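Local coordinates for SusD superfamily protein (Bacteroides vulgatus, PDB 3MYV) that probably binds polysaccharide at the outer membrane of a gut bacterium, as a member of the SusD family of glycan-capturing proteins, at residues A[232-237]-A[296-301]; A[285-288]-A[292-295]; A[331-336]-A[364-369]; A[337-342]-A[384-389]. One frame throughout, in Å; residues are numbered along the deposited sequence.

Interaction 1 of 4, residues A[232-237]-A[296-301]; sequences EKYVAA and GHLLEE. With EDO (1,2-ethanediol), chain H.
Val235 and Leu298 carry the tight part of this contact. Val235 CG2 lies 4.0 Å from Leu298 CD2, and Val235 CG1 is almost as near to the same methyl at 4.1 Å. The two side chains slide past each other in opposite directions, which lets one leucine methyl reach both valine branches. With CG anti to the carbonyl carbon (chi1 -60°), the leucine side chain ends between two residues, CD2 at Val235 and CD1 at Tyr234. Leu298 CD1 comes to 4.1 Å from Tyr234 CE2, approaching the ring obliquely, with the side chains at about a right angle. Both Leu298 and Tyr234 are buried.

The solvent side is looser, because a single touch holds it. Val235 CG2 rests on His297 CB at 3.8 Å, but the exposed imidazole leads away from the contact. Its NE2 makes a weak hydrogen bond to Pro291 O. No hydrogen bond joins the two segments. At the end of the first one, Ala237 O accepts from O2 of an ethanediol at 2.8 Å, probably a solvent molecule of crystallisation, which Tyr229 also holds.

Tyr234 OH is hydrogen-bonded to Glu390 of helix 380-391. Beyond Leu298 the chain enters strand 299-304, which pairs antiparallel with strand 307-312, while Leu299 packs on Tyr283 and Met287 of helix 281-288.

Interaction 2 of 4, residues A[285-288]-A[292-295]; sequences EQML and GDVR
Met287, present as selenomethionine, meets Asp293 and Arg295 through its terminal methyl. It was modelled in two conformers, so the details of its packing hold for one of them. In that one CE lies 3.6 Å from Asp293 OD1.

Arg295 runs outward from the same methyl. Its CB takes Met287 CE at 3.7 Å. CG packs against the ring of Tyr234. The chain bends at the CG-CD bond (chi3 -63°), and this brings the guanidinium side-on to Asp293. NE gives a nearly straight bond to Asp293 OD1 at 3.0 Å, and NH2 one to Asp293 OD2 at 2.8 Å. Both use the syn lone pairs and lie in the guanidinium plane. Asp293 OD1 also accepts the backbone N of Arg295 on its anti lone pair, an Asx turn. At the tip, NH2 has a second acid in Glu386, and NH1 pairs with Glu390.

A water lies within hydrogen-bonding distance of Met287 O and Asp293 O, between the helix end and the loop.

Across the segments, then, a methyl lies against an ion pair made within 292-295, with no direct hydrogen bond between them. The buried aspartate is gripped by three N-H groups, which would favour its charged form and fix its rotation.

Interaction 3 of 4, residues A[331-336]-A[364-369]; sequences VLRLSE and VKRGNP
The backbones stand well apart where Ser335 and Arg366 meet, their CA atoms 10.2 Å from each other, and one long side chain, Arg366, bridges the space. It does so with a bent chain. Its CG is anti to the backbone N (chi1 -172°), and turns at chi2 and chi3 bring the guanidinium to the serine. Arg366 NH2 donates to Ser335 OG at 2.9 Å, with an N-H...O angle of 163°. The hydroxyl sits at the guanidinium edge, near its plane. Arg333 comes from the same side as Ser335, and its NH1 is 4.4 Å from Arg366 NH2.

The contact ties the start of helix 334-348 to the end of helix 350-367, two helices that follow each other in the helical part of this SusD fold. Just before it, Val331 and Leu332 form a classic beta bulge opposite Phe250.

The two arginines gather round acids. Glu247 pairs with both of them and is hydrogen-bonded to Ser335 OG; Glu390 also takes both. Arg333 NE has Glu394 as a further partner. Arg366 NH1 reaches Tyr229 O as well.

With a leucine at Arg366, Glu247 and Glu390 would probably each lack one of their buried positive partners, and Ser335 OG would lose a donor. A bound ethanediol lies about 3 Å from the Arg366 side chain.

Interaction 4 of 4, residues A[337-342]-A[384-389]; sequences VYLIAA and LDERSK
Glu386 is the first residue of segment 384-389 to touch the facing helix, and it does so with its stem. Its CG lies 3.8 Å from Leu339 CD2, and its CB is near the same methyl; the two side chains cross at about a right angle. The chain then bends at chi2 (59°), which carries the carboxylate away from the leucine to Arg295 and Arg382.

The two segments are nearly antiparallel, at 169°, with their axes 10.4 Å apart. They belong to helices 334-348 and 380-391, with helix 350-367 beside them: Val364 packs on Glu386, and Tyr359 meets the ring of Tyr338. Such side-by-side helices are in keeping with the TPR-like helical core of SusD proteins.

Arg387 comes next and lies along Leu339, running the opposite way. Its CG is 3.9 Å from Leu339 CD1. The chain stays extended as far as NE, so the guanidinium lands with one face over Leu339 CB. NH2 goes further, to 3.7 Å from Ile340 CG1. With alanine in place of Leu339, the stems of Glu386 and Arg387 would probably face a gap, and the arginine stem would be freer to shift. Two acids hold the charged end of Arg387: NE pairs with Glu343 of helix 334-348 and NH1 with Asp400.

In the fold
Interactions 3 and 4 are close, their centres about 8 Å apart, and both use helix 334-348. Interactions 1 and 2 lie side by side around the loop between helix 281-288 and strand 299-304, about 10 Å between centres, with 2 nested in the chain loop that 1 closes. The two groups are joined by a salt bridge, Arg295 NH2 to Glu386 OE2 at 2.7 Å, and by a probable backbone hydrogen bond, Val294 N to Gly367 O at 2.9 Å. Tyr234 CE1 also packs on Arg366 CZ at 3.6 Å. Glu390 serves interactions 1, 2 and 3 alike. The sodium ion is bound by other residues, among them Asn254 and Asp258.

Interaction 1 of 4, residues A[232-237]-A[296-301]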
loop_
_atom_site.group_PDB
_atom_site.type_symbol
_atom_site.label_atom_id
_atom_site.label_comp_id
_atom_site.label_asym_id
_atom_site.label_seq_id
_atom_site.Cartn_x
_atom_site.Cartn_y
_atom_site.Cartn_z
ATOM N N GLU A 232 -19.610 4.086 -15.230
ATOM C CA GLU A 232 -19.518 5.188 -16.216
ATOM C C GLU A 232 -18.652 6.346 -15.749
ATOM O O GLU A 232 -18.286 7.186 -16.555
ATOM C CB GLU A 232 -20.887 5.784 -16.581
ATOM C CG GLU A 232 -22.057 4.894 -16.405
ATOM C CD GLU A 232 -22.486 4.774 -14.937
ATOM O OE1 GLU A 232 -22.930 5.783 -14.307
ATOM O OE2 GLU A 232 -22.369 3.645 -14.431
ATOM N N LYS A 233 -18.349 6.398 -14.453
ATOM C CA LYS A 233 -17.552 7.467 -13.883
ATOM C C LYS A 233 -16.180 6.998 -13.392
ATOM O O LYS A 233 -15.435 7.772 -12.788
ATOM C CB LYS A 233 -18.290 8.051 -12.689
ATOM C CG LYS A 233 -19.711 8.453 -12.980
ATOM C CD LYS A 233 -19.777 9.782 -13.656
ATOM C CE LYS A 233 -21.209 10.304 -13.637
ATOM N NZ LYS A 233 -21.373 11.385 -14.644
ATOM N N TYR A 234 -15.873 5.729 -13.586
ATOM C CA TYR A 234 -14.636 5.128 -13.050
ATOM C C TYR A 234 -13.354 5.763 -13.610
ATOM O O TYR A 234 -12.465 6.168 -12.849
ATOM C CB TYR A 234 -14.642 3.619 -13.322
ATOM C CG TYR A 234 -13.528 2.851 -12.663
ATOM C CD1 TYR A 234 -13.630 2.418 -11.355
ATOM C CD2 TYR A 234 -12.355 2.553 -13.366
ATOM C CE1 TYR A 234 -12.615 1.675 -10.781
ATOM C CE2 TYR A 234 -11.342 1.843 -12.790
ATOM C CZ TYR A 234 -11.468 1.417 -11.496
ATOM O OH TYR A 234 -10.460 0.689 -10.925
ATOM N N VAL A 235 -13.253 5.876 -14.933
ATOM C CA VAL A 235 -12.036 6.458 -15.516
ATOM C C VAL A 235 -11.848 7.896 -15.039
ATOM O O VAL A 235 -10.741 8.289 -14.611
ATOM C CB VAL A 235 -12.033 6.369 -17.052
ATOM C CG1 VAL A 235 -10.860 7.166 -17.630
ATOM C CG2 VAL A 235 -11.957 4.929 -17.484
ATOM N N ALA A 236 -12.921 8.685 -15.083
ATOM C CA ALA A 236 -12.847 10.096 -14.630
ATOM C C ALA A 236 -12.469 10.244 -13.154
ATOM O O ALA A 236 -11.977 11.312 -12.718
ATOM C CB ALA A 236 -14.185 10.849 -14.926
ATOM N N ALA A 237 -12.706 9.196 -12.361
ATOM C CA ALA A 237 -12.415 9.222 -10.927
ATOM C C ALA A 237 -10.910 9.218 -10.635
ATOM O O ALA A 237 -10.483 9.554 -9.521
ATOM C CB ALA A 237 -13.113 8.034 -10.205
ATOM N N GLY A 296 -9.886 -1.766 -18.130
ATOM C CA GLY A 296 -9.069 -1.787 -19.343
ATOM C C GLY A 296 -8.939 -0.458 -20.044
ATOM O O GLY A 296 -7.988 -0.255 -20.770
ATOM N N HIS A 297 -9.877 0.454 -19.802
ATOM C CA HIS A 297 -9.825 1.772 -20.408
ATOM C C HIS A 297 -8.733 2.657 -19.820
ATOM O O HIS A 297 -8.461 3.738 -20.364
ATOM C CB HIS A 297 -11.180 2.484 -20.287
ATOM C CG HIS A 297 -12.336 1.688 -20.805
ATOM N ND1 HIS A 297 -13.641 2.103 -20.656
ATOM C CD2 HIS A 297 -12.390 0.498 -21.455
ATOM C CE1 HIS A 297 -14.450 1.215 -21.210
ATOM N NE2 HIS A 297 -13.716 0.231 -21.702
ATOM N N LEU A 298 -8.120 2.213 -18.720
ATOM C CA LEU A 298 -6.934 2.868 -18.164
ATOM C C LEU A 298 -5.634 2.435 -18.855
ATOM O O LEU A 298 -4.582 2.936 -18.523
ATOM C CB LEU A 298 -6.823 2.585 -16.646
ATOM C CG LEU A 298 -7.980 3.035 -15.743
ATOM C CD1 LEU A 298 -7.658 2.757 -14.276
ATOM C CD2 LEU A 298 -8.279 4.544 -15.936
ATOM N N LEU A 299 -5.689 1.499 -19.794
ATOM C CA LEU A 299 -4.482 1.075 -20.494
ATOM C C LEU A 299 -4.307 1.852 -21.771
ATOM O O LEU A 299 -5.276 2.090 -22.476
ATOM C CB LEU A 299 -4.548 -0.410 -20.825
ATOM C CG LEU A 299 -4.668 -1.381 -19.661
ATOM C CD1 LEU A 299 -4.670 -2.851 -20.176
ATOM C CD2 LEU A 299 -3.555 -1.126 -18.640
ATOM N N GLU A 300 -3.058 2.173 -22.098
ATOM C CA GLU A 300 -2.735 2.913 -23.305
ATOM C C GLU A 300 -1.692 2.163 -24.110
ATOM O O GLU A 300 -0.640 1.797 -23.586
ATOM C CB GLU A 300 -2.172 4.268 -22.935
ATOM C CG GLU A 300 -3.239 5.214 -22.420
ATOM C CD GLU A 300 -4.227 5.635 -23.500
ATOM O OE1 GLU A 300 -3.840 5.614 -24.695
ATOM O OE2 GLU A 300 -5.392 5.960 -23.145
ATOM N N GLU A 301 -2.003 1.941 -25.379
ATOM C CA GLU A 301 -1.141 1.147 -26.245
ATOM C C GLU A 301 -0.029 2.016 -26.838
ATOM O O GLU A 301 -0.263 3.144 -27.246
ATOM C CB GLU A 301 -1.951 0.538 -27.385
ATOM C CG GLU A 301 -1.207 -0.465 -28.217
ATOM C CD GLU A 301 -1.923 -0.830 -29.516
ATOM O OE1 GLU A 301 -3.120 -1.187 -29.473
ATOM O OE2 GLU A 301 -1.275 -0.775 -30.577
HETATM C C1 EDO H . -9.417 6.609 -6.241
HETATM O O1 EDO H . -10.033 7.362 -5.192
HETATM C C2 EDO H . -9.548 7.341 -7.578
HETATM O O2 EDO H . -8.811 8.555 -7.519
#

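Interaction 2 of 4, residues A[285-288]-A[292-295]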
loop_
_atom_site.group_PDB
_atom_site.type_symbol
_atom_site.label_atom_id
_atom_site.label_comp_id
_atom_site.label_asym_id
_atom_site.label_seq_id
_atom_site.Cartn_x
_atom_site.Cartn_y
_atom_site.Cartn_z
ATOM N N GLU A 285 -3.499 -8.518 -21.755
ATOM C CA GLU A 285 -4.328 -9.587 -22.349
ATOM C C GLU A 285 -5.545 -9.975 -21.511
ATOM O O GLU A 285 -6.603 -10.187 -22.084
ATOM C CB GLU A 285 -3.491 -10.834 -22.635
ATOM C CG GLU A 285 -2.583 -10.625 -23.783
ATOM C CD GLU A 285 -1.691 -11.823 -24.084
ATOM O OE1 GLU A 285 -1.692 -12.834 -23.330
ATOM O OE2 GLU A 285 -0.981 -11.713 -25.091
ATOM N N GLN A 286 -5.366 -10.090 -20.191
ATOM C CA GLN A 286 -6.455 -10.303 -19.199
ATOM C C GLN A 286 -7.575 -9.271 -19.482
ATOM O O GLN A 286 -8.756 -9.630 -19.672
ATOM C CB GLN A 286 -5.872 -10.209 -17.725
ATOM C CG GLN A 286 -6.866 -10.075 -16.451
ATOM C CD GLN A 286 -6.172 -10.136 -14.996
ATOM O OE1 GLN A 286 -6.416 -11.068 -14.238
ATOM N NE2 GLN A 286 -5.384 -9.109 -14.620
HETATM N N MSE A 287 -7.194 -8.000 -19.587
HETATM C CA MSE A 287 -8.177 -6.895 -19.659
HETATM C C MSE A 287 -8.788 -6.739 -21.048
HETATM O O MSE A 287 -10.000 -6.488 -21.188
HETATM C CB MSE A 287 -7.563 -5.535 -19.285
HETATM C CG MSE A 287 -7.192 -5.315 -17.823
HETATM SE SE MSE A 287 -8.243 -6.254 -16.511
HETATM C CE MSE A 287 -9.888 -5.271 -16.581
ATOM N N LEU A 288 -7.967 -6.853 -22.077
ATOM C CA LEU A 288 -8.444 -6.570 -23.446
ATOM C C LEU A 288 -9.308 -7.706 -24.000
ATOM O O LEU A 288 -10.098 -7.493 -24.903
ATOM C CB LEU A 288 -7.280 -6.195 -24.373
ATOM C CG LEU A 288 -6.529 -4.947 -23.855
ATOM C CD1 LEU A 288 -5.336 -4.644 -24.758
ATOM C CD2 LEU A 288 -7.434 -3.695 -23.665
ATOM N N GLY A 292 -15.626 -4.817 -22.322
ATOM C CA GLY A 292 -16.671 -4.208 -21.542
ATOM C C GLY A 292 -16.250 -3.840 -20.124
ATOM O O GLY A 292 -17.010 -3.181 -19.430
ATOM N N ASP A 293 -15.063 -4.269 -19.689
ATOM C CA ASP A 293 -14.609 -3.940 -18.331
ATOM C C ASP A 293 -13.881 -2.612 -18.374
ATOM O O ASP A 293 -12.863 -2.493 -19.070
ATOM C CB ASP A 293 -13.707 -5.034 -17.762
ATOM C CG ASP A 293 -13.488 -4.883 -16.273
ATOM O OD1 ASP A 293 -13.101 -3.783 -15.839
ATOM O OD2 ASP A 293 -13.678 -5.868 -15.521
ATOM N N VAL A 294 -14.398 -1.633 -17.629
ATOM C CA VAL A 294 -13.869 -0.262 -17.624
ATOM C C VAL A 294 -12.415 -0.140 -17.145
ATOM O O VAL A 294 -11.749 0.849 -17.423
ATOM C CB VAL A 294 -14.776 0.696 -16.767
ATOM C CG1 VAL A 294 -14.550 0.513 -15.261
ATOM C CG2 VAL A 294 -14.537 2.142 -17.136
ATOM N N ARG A 295 -11.928 -1.112 -16.384
ATOM C CA ARG A 295 -10.559 -1.033 -15.902
ATOM C C ARG A 295 -9.532 -1.097 -17.030
ATOM O O ARG A 295 -8.450 -0.519 -16.908
ATOM C CB ARG A 295 -10.329 -2.063 -14.794
ATOM C CG ARG A 295 -11.135 -1.631 -13.558
ATOM C CD ARG A 295 -11.335 -2.711 -12.534
ATOM N NE ARG A 295 -12.106 -3.850 -13.023
ATOM C CZ ARG A 295 -12.473 -4.877 -12.244
ATOM N NH1 ARG A 295 -12.157 -4.882 -10.947
ATOM N NH2 ARG A 295 -13.161 -5.882 -12.741
HETATM O O HOH W 1 -11.156 -3.833 -20.767
#

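Interaction 3 of 4, residues A[331-336]-A[364-369]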
loop_
_atom_site.group_PDB
_atom_site.type_symbol
_atom_site.label_atom_id
_atom_site.label_comp_id
_atom_site.label_asym_id
_atom_site.label_seq_id
_atom_site.Cartn_x
_atom_site.Cartn_y
_atom_site.Cartn_z
ATOM N N VAL A 331 -3.819 5.562 -1.049
ATOM C CA VAL A 331 -3.266 4.600 -0.107
ATOM C C VAL A 331 -4.348 3.643 0.432
ATOM O O VAL A 331 -4.110 2.448 0.555
ATOM C CB VAL A 331 -2.569 5.355 1.045
ATOM C CG1 VAL A 331 -1.986 4.388 2.117
ATOM C CG2 VAL A 331 -1.425 6.263 0.519
ATOM N N LEU A 332 -5.522 4.180 0.760
ATOM C CA LEU A 332 -6.661 3.406 1.242
ATOM C C LEU A 332 -7.934 3.905 0.582
ATOM O O LEU A 332 -8.330 5.064 0.763
ATOM C CB LEU A 332 -6.768 3.540 2.767
ATOM C CG LEU A 332 -5.607 3.034 3.616
ATOM C CD1 LEU A 332 -5.566 3.796 4.979
ATOM C CD2 LEU A 332 -5.728 1.518 3.815
ATOM N N ARG A 333 -8.571 3.028 -0.190
ATOM C CA ARG A 333 -9.857 3.343 -0.802
ATOM C C ARG A 333 -10.878 2.238 -0.626
ATOM O O ARG A 333 -10.548 1.078 -0.335
ATOM C CB ARG A 333 -9.714 3.726 -2.276
ATOM C CG ARG A 333 -9.326 2.598 -3.234
ATOM C CD ARG A 333 -9.262 3.130 -4.656
ATOM N NE ARG A 333 -8.748 2.106 -5.585
ATOM C CZ ARG A 333 -9.487 1.460 -6.479
ATOM N NH1 ARG A 333 -10.798 1.686 -6.577
ATOM N NH2 ARG A 333 -8.920 0.569 -7.283
ATOM N N LEU A 334 -12.133 2.617 -0.786
ATOM C CA LEU A 334 -13.278 1.715 -0.528
ATOM C C LEU A 334 -13.260 0.368 -1.275
ATOM O O LEU A 334 -13.601 -0.641 -0.701
ATOM C CB LEU A 334 -14.600 2.472 -0.789
ATOM C CG LEU A 334 -15.927 1.805 -0.396
ATOM C CD1 LEU A 334 -15.928 1.394 1.100
ATOM C CD2 LEU A 334 -17.142 2.706 -0.721
ATOM N N SER A 335 -12.913 0.346 -2.559
ATOM C CA SER A 335 -12.867 -0.921 -3.303
ATOM C C SER A 335 -11.982 -1.970 -2.610
ATOM O O SER A 335 -12.317 -3.150 -2.591
ATOM C CB SER A 335 -12.414 -0.705 -4.746
ATOM O OG SER A 335 -13.353 0.051 -5.520
ATOM N N GLU A 336 -10.865 -1.555 -2.014
ATOM C CA GLU A 336 -10.038 -2.530 -1.289
ATOM C C GLU A 336 -10.819 -3.227 -0.186
ATOM O O GLU A 336 -10.672 -4.438 -0.003
ATOM C CB GLU A 336 -8.772 -1.908 -0.692
ATOM C CG GLU A 336 -7.850 -2.957 -0.082
ATOM C CD GLU A 336 -6.710 -2.393 0.778
ATOM O OE1 GLU A 336 -6.495 -1.173 0.743
ATOM O OE2 GLU A 336 -6.020 -3.200 1.437
ATOM N N VAL A 364 -17.025 -6.751 -9.253
ATOM C CA VAL A 364 -17.009 -7.378 -10.577
ATOM C C VAL A 364 -17.945 -6.651 -11.516
ATOM O O VAL A 364 -17.590 -6.340 -12.651
ATOM C CB VAL A 364 -17.342 -8.873 -10.461
ATOM C CG1 VAL A 364 -17.649 -9.508 -11.846
ATOM C CG2 VAL A 364 -16.169 -9.572 -9.740
ATOM N N LYS A 365 -19.152 -6.370 -11.029
ATOM C CA LYS A 365 -20.189 -5.769 -11.852
ATOM C C LYS A 365 -19.977 -4.289 -12.084
ATOM O O LYS A 365 -20.420 -3.751 -13.104
ATOM C CB LYS A 365 -21.573 -6.037 -11.250
ATOM C CG LYS A 365 -21.907 -7.515 -11.297
ATOM C CD LYS A 365 -23.220 -7.856 -10.565
ATOM C CE LYS A 365 -23.505 -9.355 -10.678
ATOM N NZ LYS A 365 -24.776 -9.737 -9.973
ATOM N N ARG A 366 -19.343 -3.606 -11.137
ATOM C CA ARG A 366 -18.970 -2.215 -11.379
ATOM C C ARG A 366 -17.956 -2.173 -12.523
ATOM O O ARG A 366 -17.996 -1.278 -13.352
ATOM C CB ARG A 366 -18.385 -1.540 -10.127
ATOM C CG ARG A 366 -18.167 -0.022 -10.269
ATOM C CD ARG A 366 -16.804 0.328 -10.843
ATOM N NE ARG A 366 -15.703 -0.243 -10.063
ATOM C CZ ARG A 366 -15.253 0.222 -8.891
ATOM N NH1 ARG A 366 -15.779 1.319 -8.321
ATOM N NH2 ARG A 366 -14.237 -0.401 -8.284
ATOM N N GLY A 367 -17.036 -3.130 -12.549
ATOM C CA GLY A 367 -16.068 -3.239 -13.632
ATOM C C GLY A 367 -16.732 -3.495 -14.983
ATOM O O GLY A 367 -16.459 -2.780 -15.943
ATOM N N ASN A 368 -17.645 -4.463 -15.020
ATOM C CA ASN A 368 -18.423 -4.817 -16.221
ATOM C C ASN A 368 -19.762 -5.417 -15.767
ATOM O O ASN A 368 -19.775 -6.499 -15.186
ATOM C CB ASN A 368 -17.657 -5.856 -17.062
ATOM C CG ASN A 368 -18.382 -6.234 -18.347
ATOM O OD1 ASN A 368 -19.556 -5.860 -18.547
ATOM N ND2 ASN A 368 -17.702 -7.014 -19.219
ATOM N N PRO A 369 -20.880 -4.704 -15.977
ATOM C CA PRO A 369 -22.157 -5.203 -15.487
ATOM C C PRO A 369 -22.619 -6.529 -16.111
ATOM O O PRO A 369 -23.545 -7.171 -15.551
ATOM C CB PRO A 369 -23.141 -4.053 -15.806
ATOM C CG PRO A 369 -22.499 -3.318 -16.916
ATOM C CD PRO A 369 -21.029 -3.376 -16.610
#

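Interaction 4 of 4, residues A[337-342]-A[384-389]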
loop_
_atom_site.group_PDB
_atom_site.type_symbol
_atom_site.label_atom_id
_atom_site.label_comp_id
_atom_site.label_asym_id
_atom_site.label_seq_id
_atom_site.Cartn_x
_atom_site.Cartn_y
_atom_site.Cartn_z
ATOM N N VAL A 337 -11.624 -2.471 0.550
ATOM C CA VAL A 337 -12.380 -3.018 1.663
ATOM C C VAL A 337 -13.373 -4.090 1.179
ATOM O O VAL A 337 -13.511 -5.151 1.804
ATOM C CB VAL A 337 -13.098 -1.926 2.455
ATOM C CG1 VAL A 337 -13.867 -2.549 3.644
ATOM C CG2 VAL A 337 -12.113 -0.852 2.935
ATOM N N TYR A 338 -14.033 -3.827 0.061
ATOM C CA TYR A 338 -14.888 -4.832 -0.576
ATOM C C TYR A 338 -14.084 -6.107 -0.873
ATOM O O TYR A 338 -14.533 -7.215 -0.591
ATOM C CB TYR A 338 -15.523 -4.280 -1.858
ATOM C CG TYR A 338 -16.765 -3.424 -1.628
ATOM C CD1 TYR A 338 -16.676 -2.120 -1.132
ATOM C CD2 TYR A 338 -18.028 -3.909 -1.930
ATOM C CE1 TYR A 338 -17.828 -1.338 -0.937
ATOM C CE2 TYR A 338 -19.176 -3.148 -1.724
ATOM C CZ TYR A 338 -19.071 -1.871 -1.225
ATOM O OH TYR A 338 -20.202 -1.107 -1.040
ATOM N N LEU A 339 -12.893 -5.944 -1.438
ATOM C CA LEU A 339 -12.045 -7.108 -1.741
ATOM C C LEU A 339 -11.516 -7.794 -0.483
ATOM O O LEU A 339 -11.379 -9.013 -0.496
ATOM C CB LEU A 339 -10.914 -6.741 -2.699
ATOM C CG LEU A 339 -11.407 -6.342 -4.084
ATOM C CD1 LEU A 339 -10.302 -5.691 -4.891
ATOM C CD2 LEU A 339 -12.016 -7.524 -4.845
ATOM N N ILE A 340 -11.242 -7.044 0.599
ATOM C CA ILE A 340 -10.869 -7.676 1.886
ATOM C C ILE A 340 -12.040 -8.544 2.419
ATOM O O ILE A 340 -11.855 -9.699 2.821
ATOM C CB ILE A 340 -10.450 -6.615 2.947
ATOM C CG1 ILE A 340 -9.140 -5.909 2.512
ATOM C CG2 ILE A 340 -10.373 -7.282 4.361
ATOM C CD1 ILE A 340 -8.777 -4.639 3.303
ATOM N N ALA A 341 -13.241 -7.996 2.416
ATOM C CA ALA A 341 -14.406 -8.786 2.829
ATOM C C ALA A 341 -14.578 -10.047 1.948
ATOM O O ALA A 341 -14.857 -11.148 2.455
ATOM C CB ALA A 341 -15.677 -7.926 2.777
ATOM N N ALA A 342 -14.399 -9.875 0.638
ATOM C CA ALA A 342 -14.510 -10.975 -0.323
ATOM C C ALA A 342 -13.466 -12.039 -0.055
ATOM O O ALA A 342 -13.782 -13.243 -0.069
ATOM C CB ALA A 342 -14.399 -10.447 -1.803
ATOM N N LEU A 384 -8.269 -13.095 -5.896
ATOM C CA LEU A 384 -6.961 -12.490 -6.171
ATOM C C LEU A 384 -6.902 -11.949 -7.594
ATOM O O LEU A 384 -6.284 -10.900 -7.797
ATOM C CB LEU A 384 -5.802 -13.441 -5.927
ATOM C CG LEU A 384 -5.692 -13.987 -4.483
ATOM C CD1 LEU A 384 -4.564 -15.018 -4.381
ATOM C CD2 LEU A 384 -5.473 -12.886 -3.498
ATOM N N ASP A 385 -7.526 -12.637 -8.559
ATOM C CA ASP A 385 -7.643 -12.109 -9.933
ATOM C C ASP A 385 -8.435 -10.797 -9.937
ATOM O O ASP A 385 -8.112 -9.894 -10.689
ATOM C CB ASP A 385 -8.326 -13.102 -10.885
ATOM C CG ASP A 385 -7.456 -14.309 -11.224
ATOM O OD1 ASP A 385 -6.222 -14.274 -11.040
ATOM O OD2 ASP A 385 -8.028 -15.290 -11.720
ATOM N N GLU A 386 -9.448 -10.680 -9.081
ATOM C CA GLU A 386 -10.204 -9.419 -8.995
ATOM C C GLU A 386 -9.330 -8.299 -8.433
ATOM O O GLU A 386 -9.358 -7.164 -8.935
ATOM C CB GLU A 386 -11.508 -9.567 -8.210
ATOM C CG GLU A 386 -12.543 -8.470 -8.520
ATOM C CD GLU A 386 -12.940 -8.406 -9.988
ATOM O OE1 GLU A 386 -12.853 -9.436 -10.693
ATOM O OE2 GLU A 386 -13.370 -7.337 -10.428
ATOM N N ARG A 387 -8.529 -8.628 -7.415
ATOM C CA ARG A 387 -7.547 -7.699 -6.878
ATOM C C ARG A 387 -6.554 -7.258 -7.944
ATOM O O ARG A 387 -6.236 -6.081 -8.022
ATOM C CB ARG A 387 -6.767 -8.307 -5.714
ATOM C CG ARG A 387 -7.529 -8.437 -4.403
ATOM C CD ARG A 387 -6.681 -9.221 -3.398
ATOM N NE ARG A 387 -7.140 -9.036 -2.026
ATOM C CZ ARG A 387 -6.879 -7.963 -1.272
ATOM N NH1 ARG A 387 -6.132 -6.952 -1.727
ATOM N NH2 ARG A 387 -7.373 -7.897 -0.044
ATOM N N SER A 388 -6.058 -8.207 -8.741
ATOM C CA SER A 388 -5.164 -7.891 -9.848
ATOM C C SER A 388 -5.763 -6.794 -10.746
ATOM O O SER A 388 -5.113 -5.796 -11.065
ATOM C CB SER A 388 -4.921 -9.130 -10.683
ATOM O OG SER A 388 -4.232 -8.817 -11.853
ATOM N N LYS A 389 -7.012 -7.023 -11.163
ATOM C CA LYS A 389 -7.737 -6.106 -12.047
ATOM C C LYS A 389 -7.928 -4.738 -11.429
ATOM O O LYS A 389 -7.666 -3.697 -12.054
ATOM C CB LYS A 389 -9.124 -6.674 -12.387
ATOM C CG LYS A 389 -9.143 -7.911 -13.301
ATOM C CD LYS A 389 -10.557 -8.382 -13.580
ATOM C CE LYS A 389 -10.563 -9.795 -14.187
ATOM N NZ LYS A 389 -11.867 -10.195 -14.833
#